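Local coordinates for Lmo2125 protein (Listeria monocytogenes serovar 1/2a, PDB 5TU0) that binds maltose and, as a lipid-anchored solute-binding protein of the cell membrane, probably delivers it to a sugar transporter, at residues L86-K98 with E310-K322. The protein carries 2 engineered substitutions. Numbering follows the deposited sequence.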
# COMPACT_ATOMS: atom_id res chain seq x y z
N LEU A 86 3.52 -5.66 21.16
CA LEU A 86 2.21 -5.22 20.70
C LEU A 86 1.22 -5.28 21.86
O LEU A 86 0.57 -6.30 22.09
CB LEU A 86 1.73 -6.07 19.54
CG LEU A 86 2.63 -6.10 18.32
CD1 LEU A 86 2.02 -6.99 17.26
CD2 LEU A 86 2.87 -4.70 17.79
N GLY A 87 1.11 -4.17 22.60
CA GLY A 87 0.20 -4.09 23.73
C GLY A 87 -1.24 -4.33 23.34
O GLY A 87 -2.04 -4.87 24.12
N ASN A 88 -1.57 -3.95 22.11
CA ASN A 88 -2.92 -4.11 21.57
C ASN A 88 -3.03 -5.29 20.62
O ASN A 88 -3.83 -5.27 19.70
CB ASN A 88 -3.32 -2.84 20.86
CG ASN A 88 -3.33 -1.67 21.80
OD1 ASN A 88 -4.03 -1.72 22.81
ND2 ASN A 88 -2.55 -0.64 21.52
N LYS A 89 -2.25 -6.33 20.90
CA LYS A 89 -2.24 -7.55 20.07
C LYS A 89 -3.64 -8.17 19.90
O LYS A 89 -3.98 -8.65 18.82
CB LYS A 89 -1.29 -8.59 20.68
CG LYS A 89 -1.01 -9.80 19.80
CD LYS A 89 -0.22 -10.88 20.55
CE LYS A 89 -0.02 -12.11 19.66
NZ LYS A 89 0.45 -13.28 20.45
N ASP A 90 -4.44 -8.15 20.97
CA ASP A 90 -5.79 -8.73 20.92
C ASP A 90 -6.69 -8.01 19.91
O ASP A 90 -7.72 -8.53 19.54
CB ASP A 90 -6.47 -8.71 22.30
CG ASP A 90 -5.86 -9.70 23.26
OD1 ASP A 90 -5.15 -10.61 22.81
OD2 ASP A 90 -6.14 -9.59 24.48
N ASP A 91 -6.28 -6.82 19.50
CA ASP A 91 -7.04 -6.03 18.54
C ASP A 91 -6.39 -5.98 17.16
O ASP A 91 -6.73 -5.12 16.35
CB ASP A 91 -7.24 -4.61 19.08
CG ASP A 91 -7.98 -4.59 20.40
OD1 ASP A 91 -8.98 -5.33 20.56
OD2 ASP A 91 -7.57 -3.80 21.28
N TYR A 92 -5.45 -6.89 16.88
CA TYR A 92 -4.80 -6.96 15.58
C TYR A 92 -4.95 -8.34 14.93
O TYR A 92 -4.73 -9.37 15.59
CB TYR A 92 -3.29 -6.75 15.68
CG TYR A 92 -2.77 -5.37 16.04
CD1 TYR A 92 -3.23 -4.23 15.40
CD2 TYR A 92 -1.68 -5.24 16.90
CE1 TYR A 92 -2.71 -2.98 15.70
CE2 TYR A 92 -1.14 -4.00 17.22
CZ TYR A 92 -1.65 -2.87 16.61
OH TYR A 92 -1.09 -1.65 16.91
N ASP A 93 -5.29 -8.36 13.64
CA ASP A 93 -5.29 -9.60 12.87
C ASP A 93 -3.84 -10.08 12.75
O ASP A 93 -2.92 -9.27 12.79
CB ASP A 93 -5.81 -9.38 11.43
CG ASP A 93 -7.35 -9.32 11.32
OD1 ASP A 93 -8.06 -9.98 12.11
OD2 ASP A 93 -7.84 -8.63 10.39
N GLU A 94 -3.65 -11.38 12.57
CA GLU A 94 -2.31 -11.95 12.36
C GLU A 94 -1.58 -11.28 11.17
O GLU A 94 -0.37 -11.12 11.19
CB GLU A 94 -2.40 -13.46 12.15
CG GLU A 94 -2.84 -14.21 13.40
CD GLU A 94 -2.87 -15.73 13.22
OE1 GLU A 94 -3.43 -16.23 12.22
OE2 GLU A 94 -2.35 -16.43 14.13
N LYS A 95 -2.34 -10.90 10.15
CA LYS A 95 -1.75 -10.25 8.98
C LYS A 95 -1.06 -8.94 9.35
O LYS A 95 0.01 -8.64 8.86
CB LYS A 95 -2.83 -9.96 7.95
CG LYS A 95 -2.30 -9.40 6.64
CD LYS A 95 -3.43 -8.89 5.74
CE LYS A 95 -4.39 -9.99 5.34
NZ LYS A 95 -5.45 -9.46 4.43
N ASP A 96 -1.69 -8.17 10.23
CA ASP A 96 -1.14 -6.88 10.62
C ASP A 96 0.06 -7.03 11.56
O ASP A 96 0.97 -6.22 11.51
CB ASP A 96 -2.25 -6.00 11.15
CG ASP A 96 -3.27 -5.67 10.03
OD1 ASP A 96 -2.80 -5.41 8.89
OD2 ASP A 96 -4.49 -5.68 10.28
N GLN A 97 0.05 -8.09 12.36
CA GLN A 97 1.21 -8.43 13.19
C GLN A 97 2.36 -8.81 12.26
O GLN A 97 3.49 -8.41 12.48
CB GLN A 97 0.87 -9.59 14.11
CG GLN A 97 -0.24 -9.26 15.10
CD GLN A 97 -0.65 -10.45 15.94
OE1 GLN A 97 0.20 -11.14 16.52
NE2 GLN A 97 -1.96 -10.67 16.03
N LYS A 98 2.07 -9.57 11.20
CA LYS A 98 3.08 -9.95 10.21
C LYS A 98 3.73 -8.73 9.49
O LYS A 98 4.90 -8.78 9.10
CB LYS A 98 2.44 -10.91 9.18
CG LYS A 98 3.31 -11.33 8.00
CD LYS A 98 2.51 -12.25 7.08
CE LYS A 98 3.22 -12.50 5.75
NZ LYS A 98 4.57 -13.10 5.95
N GLU A 310 -7.66 8.34 7.68
CA GLU A 310 -6.85 7.16 7.39
C GLU A 310 -7.42 6.00 8.18
O GLU A 310 -7.80 6.15 9.33
CB GLU A 310 -5.37 7.43 7.66
CG GLU A 310 -4.85 8.50 6.70
CD GLU A 310 -3.36 8.56 6.61
OE1 GLU A 310 -2.75 7.54 6.27
OE2 GLU A 310 -2.80 9.65 6.82
N VAL A 311 -7.49 4.84 7.54
CA VAL A 311 -8.11 3.67 8.14
C VAL A 311 -7.26 3.04 9.23
O VAL A 311 -6.12 2.68 8.99
CB VAL A 311 -8.45 2.62 7.06
CG1 VAL A 311 -9.14 1.42 7.68
CG2 VAL A 311 -9.32 3.26 5.98
N PRO A 312 -7.83 2.90 10.44
CA PRO A 312 -7.06 2.32 11.55
C PRO A 312 -6.71 0.85 11.41
O PRO A 312 -7.49 0.07 10.86
CB PRO A 312 -7.99 2.47 12.76
CG PRO A 312 -9.08 3.37 12.35
CD PRO A 312 -9.17 3.34 10.86
N ALA A 313 -5.56 0.48 11.96
CA ALA A 313 -5.11 -0.90 12.02
C ALA A 313 -5.84 -1.64 13.14
O ALA A 313 -6.22 -2.79 12.99
CB ALA A 313 -3.61 -0.96 12.26
N ASN A 314 -6.03 -0.96 14.28
CA ASN A 314 -6.73 -1.55 15.44
C ASN A 314 -8.13 -1.96 14.99
O ASN A 314 -8.86 -1.13 14.45
CB ASN A 314 -6.76 -0.52 16.61
CG ASN A 314 -7.46 -1.04 17.84
OD1 ASN A 314 -8.59 -1.52 17.77
ND2 ASN A 314 -6.81 -0.90 19.01
N LEU A 315 -8.47 -3.24 15.17
CA LEU A 315 -9.76 -3.76 14.68
C LEU A 315 -10.99 -3.12 15.33
O LEU A 315 -11.98 -2.89 14.64
CB LEU A 315 -9.81 -5.29 14.83
CG LEU A 315 -8.79 -6.06 14.01
CD1 LEU A 315 -8.80 -7.54 14.35
CD2 LEU A 315 -9.00 -5.85 12.52
N LYS A 316 -10.94 -2.83 16.63
CA LYS A 316 -12.07 -2.19 17.29
C LYS A 316 -12.30 -0.82 16.64
O LYS A 316 -13.44 -0.43 16.37
CB LYS A 316 -11.84 -2.02 18.81
CG LYS A 316 -11.33 -3.22 19.62
CD LYS A 316 -12.27 -4.40 19.72
CE LYS A 316 -12.11 -5.44 18.60
NZ LYS A 316 -10.81 -6.19 18.68
N ALA A 317 -11.20 -0.10 16.41
CA ALA A 317 -11.25 1.22 15.77
C ALA A 317 -11.64 1.11 14.30
O ALA A 317 -12.31 1.99 13.77
CB ALA A 317 -9.92 1.94 15.90
N ARG A 318 -11.22 0.03 13.64
CA ARG A 318 -11.56 -0.15 12.23
C ARG A 318 -13.07 -0.38 12.05
O ARG A 318 -13.66 0.10 11.08
CB ARG A 318 -10.76 -1.29 11.61
CG ARG A 318 -10.80 -1.31 10.10
CD ARG A 318 -10.05 -2.51 9.54
NE ARG A 318 -8.70 -2.67 10.09
CZ ARG A 318 -7.89 -3.68 9.79
NH1 ARG A 318 -8.27 -4.61 8.93
NH2 ARG A 318 -6.69 -3.76 10.37
N ASP A 319 -13.69 -1.13 12.97
CA ASP A 319 -15.15 -1.34 12.95
C ASP A 319 -15.88 -0.01 13.14
O ASP A 319 -16.86 0.27 12.43
CB ASP A 319 -15.60 -2.31 14.05
CG ASP A 319 -15.24 -3.76 13.75
OD1 ASP A 319 -14.83 -4.07 12.60
OD2 ASP A 319 -15.40 -4.61 14.65
N THR A 320 -15.41 0.82 14.08
CA THR A 320 -16.00 2.13 14.29
C THR A 320 -15.89 2.97 13.00
O THR A 320 -16.82 3.68 12.63
CB THR A 320 -15.33 2.88 15.45
OG1 THR A 320 -15.47 2.13 16.67
CG2 THR A 320 -15.95 4.27 15.64
N ALA A 321 -14.75 2.88 12.32
CA ALA A 321 -14.56 3.65 11.08
C ALA A 321 -15.54 3.19 10.01
O ALA A 321 -16.14 4.02 9.33
CB ALA A 321 -13.14 3.55 10.58
N LYS A 322 -15.70 1.87 9.89
CA LYS A 322 -16.64 1.27 8.94
C LYS A 322 -18.09 1.75 9.14
O LYS A 322 -18.81 1.99 8.17
CB LYS A 322 -16.59 -0.26 9.03
CG LYS A 322 -17.51 -0.97 8.05
CD LYS A 322 -17.38 -2.49 8.10
CE LYS A 322 -18.40 -3.14 7.17
NZ LYS A 322 -18.25 -4.62 7.04
O HOH W 1 -5.41 -5.53 12.63
O HOH W 2 -6.47 -6.91 8.89
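Two sound donors converge on D96 OD2: R318 NH2 at 2.9 Å and a water that also bonds D93 OD2 and R318 NH1. The guanidinium presents its N-H almost in its own plane, whereas the carboxylate receives it from above, 38° out of plane, and the two flat groups are turned 69° against each other. A second water, doubtfully close to OD2, accepts from D93 N and donates to A313 O. Extended at chi1 and chi2 but bent at chi3, R318 folds back along its own segment, where NE reaches P312 O at 3.1 Å and NH2 reaches A313 O at 2.8 Å; these bonds fix the rotation of the group. L315 CD2 lies 3.6 Å above the guanidinium centre, covering one face. Y336 OH bonds D96 OD1, and the positive charge of R318 would probably favour the ionised carboxylate.

In the periplasmic-binding-protein fold two lobes close on the sugar; the D96 side chain lies about 14 Å from a glucose unit of the bound maltose. Helix 315-323 follows strand 311-312, which pairs antiparallel with strand 105-121, and the contact ties its first turn to the loop before helix 94-99. L315 N donates to D91 O in the carbonyl plane with a nearly straight N-H...O angle of 173°. N314 is the N-cap, its OD1 accepting from A317 N and weakly from K316 N, while its ND2 is taken by T296 O. K316 closes a salt bridge from NZ to the anti side of D91 OD1, at 2.8 Å. Deeper in, Y92 CE1 packs 4.1 Å from A313 CB, with the tyrosine hydroxyl bonded to P110 O.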